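Local coordinates for protein beta-ketoacyl synthase (PDB 4EWG) that probably catalyses the condensation of an acyl chain with malonyl-ACP as a 3-oxoacyl-[acyl-carrier-protein] synthase, a step of fatty acid elongation, at residues G15-G20 against G345-W350; L287-A292 against A321-E326. All blocks are in the same frame, centred on the assembly; numbering follows the deposited sequence.

Two apolar contacts sit at different depths of the same ketosynthase fold. Both are buried. Contact 1 is deep in the core: its centre lies about 7 Å from the centre of the chain, where strand 8-16 and the turn that follows it meet helix 344-358. Contact 2 lies nearer the periphery of the subunit, about 21 Å from that centre, and joins helix 278-291 to helix 310-324. The two contacts share no helix or strand; their centres are about 25 Å apart and their nearest atoms about 13 Å. Neither has a hydrogen bond across it. In contact 1 an indole packs on bare backbone and the threonine hydroxyl is bonded within its own turn, whereas contact 2 is a small meeting of side-chain ends.

Contact 1. Residues G15-G20 against G345-W350; sequences GVTALG and GALEAW
Gly15 and Thr17 meet Trp350 and Leu347 in a buried strand-to-helix packing contact, made where strand 8-16 and the turn that follows it lie against helix 344-358. The indole of Trp350 comes up to the strand at Gly15, its CZ3 lying 3.4 Å from Gly15 N, and the same CZ3 stands 3.5 Å from Gly15 CA. Glycine suits this position because, having no side chain, it lets the benzo ring settle directly against the main chain; the ring meets the backbone obliquely. Thr17 supplies the second half of the contact through its methyl. Its CG2 is 3.7 Å from Trp350 CZ3 and 3.8 Å from Leu347 CD1, bridging the two helix side chains one turn apart. Both of these leave the helix with CG anti to the backbone N (chi1 -179° for Leu347, 166° for Trp350), an extension that carries branch and ring across to the strand.

The hydroxyl of Thr17 has a separate task. OG1 accepts from Leu19 N at 3.0 Å, which makes an ST turn, and also donates to Gly20 O at 2.7 Å, in the carbonyl plane on a lone pair. With Gly20 N bonded to Thr17 O, these links brace the type I turn from Thr17 to Gly20. Threonine thus fits doubly, one branch serving the polar turn and the other the apolar core. Gly20 closes the turn at a positive phi that glycine readily adopts.

The indole NE1 is hydrogen-bonded to Glu354, one turn farther along its own helix. Around the contact, Ala240 of strand 238-246 touches both Leu347 and Trp350, while Ile26 of helix 23-32 packs on Trp350. Helix 344-358 is thereby fitted against neighbouring strands 8-16 and 238-246, consistent with the central helical layer of the thiolase fold.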
ATOM      1  N   GLY A  15      12.189 -10.608 -14.051  1.00 16.38           N
ATOM      2  CA  GLY A  15      11.028 -11.209 -13.428  1.00 16.19           C
ATOM      3  C   GLY A  15      10.942 -12.715 -13.589  1.00 16.62           C
ATOM      4  O   GLY A  15      11.841 -13.367 -14.177  1.00 17.21           O
ATOM      5  N   VAL A  16       9.883 -13.256 -13.002  1.00 16.10           N
ATOM      6  CA  VAL A  16       9.606 -14.651 -12.971  1.00 16.60           C
ATOM      7  C   VAL A  16       8.209 -14.770 -13.625  1.00 16.16           C
ATOM      8  O   VAL A  16       7.268 -14.226 -13.098  1.00 15.49           O
ATOM      9  CB  VAL A  16       9.707 -15.134 -11.454  1.00 16.70           C
ATOM     10  CG1 VAL A  16       8.817 -16.293 -11.180  1.00 17.33           C
ATOM     11  CG2 VAL A  16      11.148 -15.514 -11.070  1.00 17.57           C
ATOM     12  N   THR A  17       8.103 -15.390 -14.812  1.00 16.66           N
ATOM     13  CA  THR A  17       6.823 -15.408 -15.556  1.00 16.86           C
ATOM     14  C   THR A  17       6.505 -16.767 -16.172  1.00 17.92           C
ATOM     15  O   THR A  17       7.376 -17.622 -16.273  1.00 18.24           O
ATOM     16  CB  THR A  17       6.811 -14.389 -16.744  1.00 16.72           C
ATOM     17  OG1 THR A  17       7.383 -14.998 -17.909  1.00 17.19           O
ATOM     18  CG2 THR A  17       7.556 -13.054 -16.403  1.00 15.78           C
ATOM     19  N   ALA A  18       5.256 -16.938 -16.631  1.00 18.11           N
ATOM     20  CA  ALA A  18       4.816 -18.221 -17.203  1.00 18.81           C
ATOM     21  C   ALA A  18       5.601 -18.553 -18.475  1.00 20.08           C
ATOM     22  O   ALA A  18       5.672 -19.737 -18.894  1.00 20.53           O
ATOM     23  CB  ALA A  18       3.328 -18.211 -17.476  1.00 18.20           C
ATOM     24  N   LEU A  19       6.214 -17.527 -19.076  1.00 20.47           N
ATOM     25  CA  LEU A  19       6.989 -17.713 -20.302  1.00 21.67           C
ATOM     26  C   LEU A  19       8.471 -17.755 -20.042  1.00 22.13           C
ATOM     27  O   LEU A  19       9.247 -17.895 -20.990  1.00 23.62           O
ATOM     28  CB  LEU A  19       6.681 -16.603 -21.336  1.00 21.44           C
ATOM     29  CG  LEU A  19       5.275 -16.569 -21.941  1.00 21.54           C
ATOM     30  CD1 LEU A  19       5.234 -15.688 -23.188  1.00 21.83           C
ATOM     31  CD2 LEU A  19       4.791 -17.958 -22.276  1.00 22.12           C
ATOM     32  N   GLY A  20       8.875 -17.624 -18.782  1.00 22.13           N
ATOM     33  CA  GLY A  20      10.300 -17.742 -18.401  1.00 22.91           C
ATOM     34  C   GLY A  20      10.788 -16.451 -17.787  1.00 22.58           C
ATOM     35  O   GLY A  20       9.967 -15.544 -17.529  1.00 21.29           O
ATOM     36  N   GLY A 345       1.126  -4.909 -13.983  1.00 14.02           N
ATOM     37  CA  GLY A 345       1.668  -3.605 -14.392  1.00 14.25           C
ATOM     38  C   GLY A 345       3.182  -3.592 -14.577  1.00 14.49           C
ATOM     39  O   GLY A 345       3.689  -2.903 -15.470  1.00 14.65           O
ATOM     40  N   ALA A 346       3.898  -4.383 -13.760  1.00 14.07           N
ATOM     41  CA  ALA A 346       5.345  -4.467 -13.834  1.00 14.10           C
ATOM     42  C   ALA A 346       5.791  -5.353 -14.976  1.00 14.60           C
ATOM     43  O   ALA A 346       6.656  -4.969 -15.761  1.00 15.96           O
ATOM     44  CB  ALA A 346       5.932  -4.959 -12.508  1.00 13.87           C
ATOM     45  N   LEU A 347       5.191  -6.526 -15.091  1.00 14.92           N
ATOM     46  CA  LEU A 347       5.504  -7.448 -16.170  1.00 15.00           C
ATOM     47  C   LEU A 347       5.244  -6.766 -17.508  1.00 15.15           C
ATOM     48  O   LEU A 347       6.069  -6.803 -18.398  1.00 16.18           O
ATOM     49  CB  LEU A 347       4.682  -8.724 -16.026  1.00 14.95           C
ATOM     50  CG  LEU A 347       4.822  -9.901 -17.009  1.00 15.70           C
ATOM     51  CD1 LEU A 347       4.305 -11.171 -16.315  1.00 15.49           C
ATOM     52  CD2 LEU A 347       4.082  -9.710 -18.328  1.00 15.42           C
ATOM     53  N   GLU A 348       4.083  -6.160 -17.640  1.00 14.90           N
ATOM     54  CA  GLU A 348       3.690  -5.503 -18.885  1.00 15.12           C
ATOM     55  C   GLU A 348       4.551  -4.305 -19.202  1.00 15.04           C
ATOM     56  O   GLU A 348       4.841  -4.065 -20.364  1.00 15.35           O
ATOM     57  CB  GLU A 348       2.197  -5.119 -18.848  1.00 15.07           C
ATOM     58  CG  GLU A 348       1.312  -6.368 -18.939  1.00 15.26           C
ATOM     59  CD  GLU A 348      -0.091  -6.185 -18.399  1.00 15.07           C
ATOM     60  OE1 GLU A 348      -0.569  -5.060 -18.331  1.00 15.86           O
ATOM     61  OE2 GLU A 348      -0.749  -7.187 -18.091  1.00 15.17           O
ATOM     62  N   ALA A 349       4.994  -3.567 -18.171  1.00 14.78           N
ATOM     63  CA  ALA A 349       5.888  -2.452 -18.407  1.00 14.68           C
ATOM     64  C   ALA A 349       7.219  -2.998 -18.979  1.00 14.81           C
ATOM     65  O   ALA A 349       7.725  -2.531 -20.004  1.00 14.98           O
ATOM     66  CB  ALA A 349       6.100  -1.659 -17.134  1.00 14.43           C
ATOM     67  N   TRP A 350       7.751  -4.001 -18.304  1.00 14.82           N
ATOM     68  CA  TRP A 350       9.018  -4.654 -18.691  1.00 15.03           C
ATOM     69  C   TRP A 350       8.951  -5.104 -20.139  1.00 15.47           C
ATOM     70  O   TRP A 350       9.765  -4.683 -20.965  1.00 15.19           O
ATOM     71  CB  TRP A 350       9.258  -5.812 -17.727  1.00 14.84           C
ATOM     72  CG  TRP A 350      10.308  -6.805 -18.125  1.00 14.99           C
ATOM     73  CD1 TRP A 350      11.380  -6.601 -18.941  1.00 15.58           C
ATOM     74  CD2 TRP A 350      10.432  -8.173 -17.655  1.00 14.98           C
ATOM     75  NE1 TRP A 350      12.117  -7.758 -19.073  1.00 16.28           N
ATOM     76  CE2 TRP A 350      11.590  -8.732 -18.314  1.00 15.65           C
ATOM     77  CE3 TRP A 350       9.670  -8.990 -16.840  1.00 14.86           C
ATOM     78  CZ2 TRP A 350      11.986 -10.018 -18.122  1.00 15.76           C
ATOM     79  CZ3 TRP A 350      10.080 -10.293 -16.656  1.00 15.06           C
ATOM     80  CH2 TRP A 350      11.210 -10.794 -17.275  1.00 15.56           C
TER

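Contact 2. Residues L287-A292 against A321-E326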
ATOM      1  N   LEU A 287      -3.617  12.591 -18.118  1.00 18.90           N
ATOM      2  CA  LEU A 287      -2.730  12.960 -17.002  1.00 18.45           C
ATOM      3  C   LEU A 287      -1.285  12.545 -17.283  1.00 18.17           C
ATOM      4  O   LEU A 287      -0.341  13.320 -17.011  1.00 18.87           O
ATOM      5  CB  LEU A 287      -3.235  12.362 -15.672  1.00 17.51           C
ATOM      6  CG  LEU A 287      -4.415  13.108 -15.020  1.00 18.00           C
ATOM      7  CD1 LEU A 287      -5.003  12.327 -13.855  1.00 17.51           C
ATOM      8  CD2 LEU A 287      -3.989  14.488 -14.534  1.00 18.24           C
ATOM      9  N   ALA A 288      -1.092  11.356 -17.863  1.00 17.86           N
ATOM     10  CA  ALA A 288       0.271  10.892 -18.168  1.00 18.01           C
ATOM     11  C   ALA A 288       0.874  11.761 -19.280  1.00 18.74           C
ATOM     12  O   ALA A 288       2.033  12.193 -19.195  1.00 18.96           O
ATOM     13  CB  ALA A 288       0.261   9.435 -18.597  1.00 17.61           C
ATOM     14  N   LEU A 289       0.076  11.990 -20.325  1.00 19.25           N
ATOM     15  CA  LEU A 289       0.501  12.833 -21.452  1.00 20.11           C
ATOM     16  C   LEU A 289       0.854  14.244 -20.966  1.00 20.33           C
ATOM     17  O   LEU A 289       1.881  14.786 -21.341  1.00 20.57           O
ATOM     18  CB  LEU A 289      -0.560  12.875 -22.560  1.00 20.25           C
ATOM     19  CG  LEU A 289      -0.761  11.604 -23.422  1.00 20.31           C
ATOM     20  CD1 LEU A 289      -2.035  11.747 -24.287  1.00 20.56           C
ATOM     21  CD2 LEU A 289       0.428  11.243 -24.317  1.00 20.40           C
ATOM     22  N   GLU A 290       0.027  14.798 -20.094  1.00 20.23           N
ATOM     23  CA  GLU A 290       0.305  16.112 -19.506  1.00 21.19           C
ATOM     24  C   GLU A 290       1.589  16.094 -18.655  1.00 20.66           C
ATOM     25  O   GLU A 290       2.381  17.010 -18.716  1.00 20.63           O
ATOM     26  CB  GLU A 290      -0.897  16.612 -18.680  1.00 22.06           C
ATOM     27  CG  GLU A 290      -2.129  16.984 -19.510  1.00 23.22           C
ATOM     28  CD  GLU A 290      -3.354  17.315 -18.668  1.00 24.62           C
ATOM     29  OE1 GLU A 290      -3.309  17.149 -17.432  1.00 26.26           O
ATOM     30  OE2 GLU A 290      -4.377  17.771 -19.241  1.00 26.31           O
ATOM     31  N   ASP A 291       1.802  15.024 -17.890  1.00 20.16           N
ATOM     32  CA  ASP A 291       2.994  14.879 -17.072  1.00 19.55           C
ATOM     33  C   ASP A 291       4.222  14.803 -17.977  1.00 19.74           C
ATOM     34  O   ASP A 291       5.278  15.353 -17.636  1.00 19.06           O
ATOM     35  CB  ASP A 291       2.870  13.623 -16.200  1.00 19.50           C
ATOM     36  CG  ASP A 291       4.006  13.471 -15.201  1.00 19.33           C
ATOM     37  OD1 ASP A 291       4.493  14.485 -14.682  1.00 21.05           O
ATOM     38  OD2 ASP A 291       4.419  12.351 -14.945  1.00 18.37           O
ATOM     39  N   ALA A 292       4.089  14.148 -19.130  1.00 19.83           N
ATOM     40  CA  ALA A 292       5.216  14.030 -20.089  1.00 20.18           C
ATOM     41  C   ALA A 292       5.343  15.261 -21.014  1.00 21.97           C
ATOM     42  O   ALA A 292       6.272  15.323 -21.842  1.00 23.19           O
ATOM     43  CB  ALA A 292       5.062  12.770 -20.915  1.00 19.40           C
ATOM     44  N   ALA A 321      -9.562   5.022 -27.697  1.00 20.71           N
ATOM     45  CA  ALA A 321      -9.988   5.707 -28.936  1.00 22.43           C
ATOM     46  C   ALA A 321     -10.212   7.162 -28.646  1.00 23.18           C
ATOM     47  O   ALA A 321      -9.797   8.033 -29.419  1.00 24.72           O
ATOM     48  CB  ALA A 321     -11.254   5.087 -29.498  1.00 22.65           C
ATOM     49  N   ARG A 322     -10.858   7.435 -27.513  1.00 23.22           N
ATOM     50  CA  ARG A 322     -11.131   8.810 -27.095  1.00 23.45           C
ATOM     51  C   ARG A 322      -9.828   9.602 -26.980  1.00 22.80           C
ATOM     52  O   ARG A 322      -9.779  10.748 -27.359  1.00 23.62           O
ATOM     53  CB  ARG A 322     -11.872   8.819 -25.744  1.00 23.42           C
ATOM     54  N   THR A 323      -8.774   8.997 -26.449  1.00 21.97           N
ATOM     55  CA  THR A 323      -7.494   9.708 -26.270  1.00 21.65           C
ATOM     56  C   THR A 323      -6.680   9.805 -27.567  1.00 22.48           C
ATOM     57  O   THR A 323      -6.063  10.833 -27.857  1.00 22.85           O
ATOM     58  CB  THR A 323      -6.626   9.031 -25.215  1.00 20.91           C
ATOM     59  OG1 THR A 323      -7.369   8.881 -23.998  1.00 20.38           O
ATOM     60  CG2 THR A 323      -5.324   9.866 -24.950  1.00 20.38           C
ATOM     61  N   PHE A 324      -6.669   8.740 -28.358  1.00 22.60           N
ATOM     62  CA  PHE A 324      -5.742   8.665 -29.475  1.00 22.91           C
ATOM     63  C   PHE A 324      -6.360   8.623 -30.873  1.00 23.92           C
ATOM     64  O   PHE A 324      -5.673   8.899 -31.819  1.00 24.35           O
ATOM     65  CB  PHE A 324      -4.870   7.458 -29.294  1.00 22.22           C
ATOM     66  CG  PHE A 324      -4.014   7.521 -28.095  1.00 21.09           C
ATOM     67  CD1 PHE A 324      -2.975   8.427 -28.032  1.00 21.16           C
ATOM     68  CD2 PHE A 324      -4.244   6.664 -27.013  1.00 20.30           C
ATOM     69  CE1 PHE A 324      -2.173   8.504 -26.914  1.00 20.54           C
ATOM     70  CE2 PHE A 324      -3.429   6.717 -25.894  1.00 19.52           C
ATOM     71  CZ  PHE A 324      -2.392   7.637 -25.839  1.00 19.68           C
ATOM     72  N   GLY A 325      -7.649   8.314 -30.990  1.00 24.85           N
ATOM     73  CA  GLY A 325      -8.279   8.081 -32.311  1.00 25.96           C
ATOM     74  C   GLY A 325      -8.110   6.638 -32.744  1.00 26.42           C
ATOM     75  O   GLY A 325      -7.468   5.820 -32.036  1.00 26.34           O
ATOM     76  N   GLU A 326      -8.656   6.305 -33.901  1.00 27.98           N
ATOM     77  CA  GLU A 326      -8.657   4.895 -34.375  1.00 28.49           C
ATOM     78  C   GLU A 326      -7.301   4.359 -34.770  1.00 28.31           C
ATOM     79  O   GLU A 326      -7.157   3.165 -34.919  1.00 29.80           O
ATOM     80  CB  GLU A 326      -9.608   4.706 -35.575  1.00 29.58           C
TER
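Leu289 of helix 278-291 points at helix 310-324 and meets Thr323 tip to tip, its CD1 methyl 3.8 Å from Thr323 CG2. That same CD1 also approaches Phe324, whose CE1 lies 4.2 Å away; the two side chains come from opposite directions and the methyl meets the ring obliquely. The two partners on helix 310-324 are themselves packed together: Thr323 CG2 sits 3.7 Å above the plane of the Phe324 ring, over its centre. One methyl thus touches both the ring face and the leucine.

Torsion explains the threonine's part. Its CG2 stands anti to the backbone N, turned to the apolar partners, while OG1 lies beside that N and bonds back to Ala319 O of its own helix. Leucine suits its place because its side chain is long enough to carry one methyl, CD1, to both the threonine methyl and the ring, and phenylalanine because its ring offers a face to the Thr323 methyl while also touching Ile299 of strand 299-303, as Leu289 does.

Chemically, then, this is purely apolar packing: with the threonine hydroxyl satisfied within its helix, the two helices are joined here by van der Waals contact over a small area and not by directional bonds.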